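Local coordinates for uncharacterized protein (Parabacteroides merdae, PDB 4MXN) that is of unknown function but, as a right-handed parallel beta-helix protein related to family 28 glycosyl hydrolases, probably cleaves glycosidic bonds in polysaccharides, at residues 165-170 and 188-193; 86-91 and 120-125. All blocks are in the same frame, centred on the assembly; numbering follows the deposited sequence.

Contact 1: residues 165-170 and 188-193; sequences TLQDAA and VVNAGA
Strands 165-167 and 188-190 run side by side in the same direction, 17° apart, with Thr165, Leu166 and Gln167 in register with Val188, Val189 and Asn190. Leu166 uses both its backbone polar groups across the gap: its N donates to Val188 O at 2.7 Å, and its O accepts from Asn190 N at 2.8 Å. Asp168 N then bonds to Asn190 O, which also takes a hydrogen bond from a water that in turn accepts from Ala169 N. On one face Thr165 stands alongside Val188, OG1 against CB. Its methyl CG2, anti to the backbone N, reaches over to Asn190, where it lies 3.4 Å from ND2. The amide planes of Gln167 and Asn190 are turned 30° from each other on this same face. Side chains in register from coil to coil are characteristic of the parallel beta-helix expected of this family, and these two strands belong to successive coils. Leu166 and Val189 point to the other face, both also touching Glu174, and meet loosely: Leu166 CB lies 4.3 Å from Val189 CG2. Past the strands, Asp168 swings CG anti to its N (chi1 -172°), which brings OD1 within 2.8 Å of Ala193 N. That N-H comes from above the carboxylate plane, 43° out of it, and the same oxygen is gripped by Ser123 OG from the start of helix 123-136.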
# COMPACT_ATOMS: atom_id res chain seq x y z
N THR A 165 3.75 -4.23 8.01
CA THR A 165 3.80 -5.56 7.41
C THR A 165 2.83 -5.51 6.25
O THR A 165 1.65 -5.19 6.44
CB THR A 165 3.53 -6.67 8.45
OG1 THR A 165 4.67 -6.77 9.34
CG2 THR A 165 3.30 -8.02 7.78
N LEU A 166 3.33 -5.77 5.03
CA LEU A 166 2.53 -5.78 3.80
C LEU A 166 2.28 -7.24 3.50
O LEU A 166 3.22 -7.99 3.23
CB LEU A 166 3.30 -5.05 2.67
CG LEU A 166 3.60 -3.56 2.96
CD1 LEU A 166 4.38 -2.93 1.85
CD2 LEU A 166 2.30 -2.79 3.22
N GLN A 167 1.03 -7.66 3.65
CA GLN A 167 0.72 -9.07 3.56
C GLN A 167 -0.27 -9.43 2.47
O GLN A 167 -1.36 -8.85 2.39
CB GLN A 167 0.18 -9.53 4.92
CG GLN A 167 -0.27 -10.98 5.02
CD GLN A 167 -0.67 -11.30 6.44
OE1 GLN A 167 0.17 -11.39 7.34
NE2 GLN A 167 -1.95 -11.40 6.68
N ASP A 168 0.08 -10.48 1.72
CA ASP A 168 -0.80 -11.16 0.76
C ASP A 168 -1.43 -10.20 -0.24
O ASP A 168 -2.64 -10.21 -0.46
CB ASP A 168 -1.88 -11.95 1.54
CG ASP A 168 -2.74 -12.86 0.70
OD1 ASP A 168 -2.20 -13.51 -0.22
OD2 ASP A 168 -3.97 -12.92 0.97
N ALA A 169 -0.59 -9.40 -0.86
CA ALA A 169 -0.95 -8.43 -1.87
C ALA A 169 -1.72 -9.11 -3.02
O ALA A 169 -1.32 -10.19 -3.46
CB ALA A 169 0.31 -7.77 -2.42
N ALA A 170 -2.83 -8.47 -3.48
CA ALA A 170 -3.64 -8.97 -4.60
C ALA A 170 -2.89 -8.82 -5.92
O ALA A 170 -3.24 -9.46 -6.90
CB ALA A 170 -4.96 -8.23 -4.66
N VAL A 188 8.11 -5.18 6.25
CA VAL A 188 8.11 -6.62 6.07
C VAL A 188 7.09 -6.93 4.97
O VAL A 188 5.95 -6.47 5.05
CB VAL A 188 7.79 -7.38 7.40
CG1 VAL A 188 7.58 -8.89 7.15
CG2 VAL A 188 8.88 -7.13 8.46
N VAL A 189 7.51 -7.68 3.92
CA VAL A 189 6.57 -8.10 2.88
C VAL A 189 6.36 -9.61 3.04
O VAL A 189 7.32 -10.37 2.94
CB VAL A 189 6.96 -7.72 1.42
CG1 VAL A 189 5.91 -8.22 0.43
CG2 VAL A 189 7.15 -6.21 1.26
N ASN A 190 5.11 -10.01 3.37
CA ASN A 190 4.72 -11.42 3.52
C ASN A 190 3.92 -11.80 2.29
O ASN A 190 2.90 -11.18 2.04
CB ASN A 190 3.96 -11.68 4.82
CG ASN A 190 4.81 -11.60 6.06
OD1 ASN A 190 5.99 -11.97 6.06
ND2 ASN A 190 4.22 -11.21 7.17
N ALA A 191 4.46 -12.70 1.47
CA ALA A 191 3.86 -13.10 0.20
C ALA A 191 2.41 -13.54 0.34
O ALA A 191 1.60 -13.21 -0.52
CB ALA A 191 4.67 -14.22 -0.45
N GLY A 192 2.09 -14.26 1.42
CA GLY A 192 0.77 -14.84 1.63
C GLY A 192 0.56 -15.86 0.53
O GLY A 192 1.39 -16.75 0.35
N ALA A 193 -0.49 -15.68 -0.28
CA ALA A 193 -0.75 -16.58 -1.41
C ALA A 193 -0.17 -16.00 -2.74
O ALA A 193 -0.29 -16.62 -3.78
CB ALA A 193 -2.24 -16.83 -1.54
O HOH W 1 2.40 -9.09 0.02

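Contact 2: residues 86-91 and 120-125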
# COMPACT_ATOMS: atom_id res chain seq x y z
N ALA A 86 -8.29 -5.55 3.07
CA ALA A 86 -8.96 -5.35 1.80
C ALA A 86 -10.32 -6.04 1.76
O ALA A 86 -10.45 -7.22 2.13
CB ALA A 86 -8.09 -5.91 0.68
N VAL A 87 -11.35 -5.31 1.31
CA VAL A 87 -12.68 -5.86 1.06
C VAL A 87 -12.57 -6.73 -0.23
O VAL A 87 -11.90 -6.30 -1.16
CB VAL A 87 -13.73 -4.73 0.95
CG1 VAL A 87 -13.45 -3.78 -0.22
CG2 VAL A 87 -15.15 -5.29 0.87
N PRO A 88 -13.17 -7.95 -0.31
CA PRO A 88 -12.99 -8.79 -1.52
C PRO A 88 -13.96 -8.36 -2.62
O PRO A 88 -14.87 -9.11 -2.97
CB PRO A 88 -13.28 -10.20 -1.01
CG PRO A 88 -14.21 -10.03 0.13
CD PRO A 88 -13.95 -8.66 0.73
N SER A 89 -13.79 -7.12 -3.12
CA SER A 89 -14.71 -6.51 -4.05
C SER A 89 -13.95 -5.64 -5.05
O SER A 89 -13.44 -4.56 -4.68
CB SER A 89 -15.73 -5.69 -3.26
OG SER A 89 -16.65 -4.98 -4.09
N VAL A 90 -13.88 -6.10 -6.32
CA VAL A 90 -13.14 -5.41 -7.40
C VAL A 90 -13.54 -3.93 -7.55
O VAL A 90 -12.67 -3.08 -7.70
CB VAL A 90 -13.23 -6.16 -8.78
CG1 VAL A 90 -14.68 -6.42 -9.21
CG2 VAL A 90 -12.45 -5.43 -9.88
N TYR A 91 -14.85 -3.64 -7.47
CA TYR A 91 -15.37 -2.28 -7.68
C TYR A 91 -15.09 -1.31 -6.51
O TYR A 91 -15.25 -0.10 -6.68
CB TYR A 91 -16.86 -2.33 -8.02
CG TYR A 91 -17.14 -3.12 -9.28
CD1 TYR A 91 -16.31 -3.01 -10.40
CD2 TYR A 91 -18.20 -4.03 -9.34
CE1 TYR A 91 -16.54 -3.77 -11.55
CE2 TYR A 91 -18.47 -4.75 -10.51
CZ TYR A 91 -17.63 -4.62 -11.61
OH TYR A 91 -17.90 -5.30 -12.77
N ASP A 120 -3.43 -6.07 4.85
CA ASP A 120 -3.78 -7.42 4.37
C ASP A 120 -4.56 -7.34 3.06
O ASP A 120 -5.71 -6.87 3.04
CB ASP A 120 -4.58 -8.17 5.45
CG ASP A 120 -4.92 -9.64 5.14
OD1 ASP A 120 -4.71 -10.09 3.99
OD2 ASP A 120 -5.45 -10.33 6.04
N GLY A 121 -3.93 -7.86 2.00
CA GLY A 121 -4.48 -7.80 0.65
C GLY A 121 -5.57 -8.78 0.29
O GLY A 121 -6.25 -8.59 -0.73
N ARG A 122 -5.74 -9.87 1.10
CA ARG A 122 -6.75 -10.92 0.86
C ARG A 122 -6.76 -11.32 -0.62
O ARG A 122 -7.82 -11.38 -1.26
CB ARG A 122 -8.15 -10.45 1.32
CG ARG A 122 -8.21 -10.21 2.83
CD ARG A 122 -9.54 -10.59 3.43
NE ARG A 122 -9.91 -11.99 3.24
CZ ARG A 122 -11.10 -12.39 2.80
NH1 ARG A 122 -12.03 -11.50 2.48
NH2 ARG A 122 -11.37 -13.68 2.67
N SER A 123 -5.56 -11.57 -1.18
CA SER A 123 -5.33 -11.81 -2.60
C SER A 123 -6.28 -12.81 -3.27
O SER A 123 -6.80 -12.47 -4.32
CB SER A 123 -3.89 -12.25 -2.83
OG SER A 123 -3.62 -13.55 -2.33
N ILE A 124 -6.52 -14.00 -2.69
CA ILE A 124 -7.36 -15.01 -3.34
C ILE A 124 -8.80 -14.49 -3.49
O ILE A 124 -9.33 -14.51 -4.61
CB ILE A 124 -7.30 -16.41 -2.63
CG1 ILE A 124 -5.84 -16.98 -2.76
CG2 ILE A 124 -8.39 -17.39 -3.18
CD1 ILE A 124 -5.59 -18.37 -2.31
N ALA A 125 -9.39 -13.99 -2.42
CA ALA A 125 -10.77 -13.47 -2.45
C ALA A 125 -10.91 -12.22 -3.33
O ALA A 125 -11.90 -12.12 -4.05
CB ALA A 125 -11.24 -13.18 -1.04
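Where strands 82-86 and 118-120 of the parallel beta-helix end, their chains part, one into a loop and the other into helix 123-136, and this contact spans the fork. The backbones are joined by a nearly straight hydrogen bond from Ala86 N to Asp120 O, 2.9 Å long. Ala86 CB then points at the turn, 3.5 Å from Gly121 O. Asp120 shapes that turn: its OD1 accepts from Arg122 N at 3.1 Å, an Asx turn, with the N-H arriving from above the carboxylate plane. Arg122 occupies the N-cap position of the helix. Its chain, bent at chi2 and chi3, passes Ala86 O with CD 3.7 Å away and carries NH1 to within 3.5 Å of Pro88 CG. Within 120-125 itself, Ala125 CB sits against one face of the guanidinium, 3.5 Å above its plane and offset toward the rim. The same methyl meets Pro88 CB at 3.6 Å, Pro88 being the centre of an inverse gamma turn. Beyond the single backbone bond, the two segments therefore hold each other by van der Waals contact: Ala86 CB on the turn, Arg122 CD by Ala86 O, NH1 by Pro88, and Pro88 on the Ala125 methyl, with no salt bridge between them.

In the fold
Contacts 1 and 2 lie along the same side of the coil stack, their centres about 12 Å apart, and they meet directly at the start of helix 123-136. Strand 118-120 pairs with 82-86 on one side and with 165-167 on the other, so the four strands follow one another in consecutive coils; Gln167 O to Gly121 N, 2.8 Å, probably continues the backbone bonding between the contacts. Asp168 ties the two contacts by its side chain: its OD1 lies 2.5 Å from Ser123 OG, while OD2 comes within 3.4 Å of Arg122 CA. Helix 123-136 is thus shared, its start bonded to Asp168 of contact 1 and its next residues facing the 86-91 loop of contact 2.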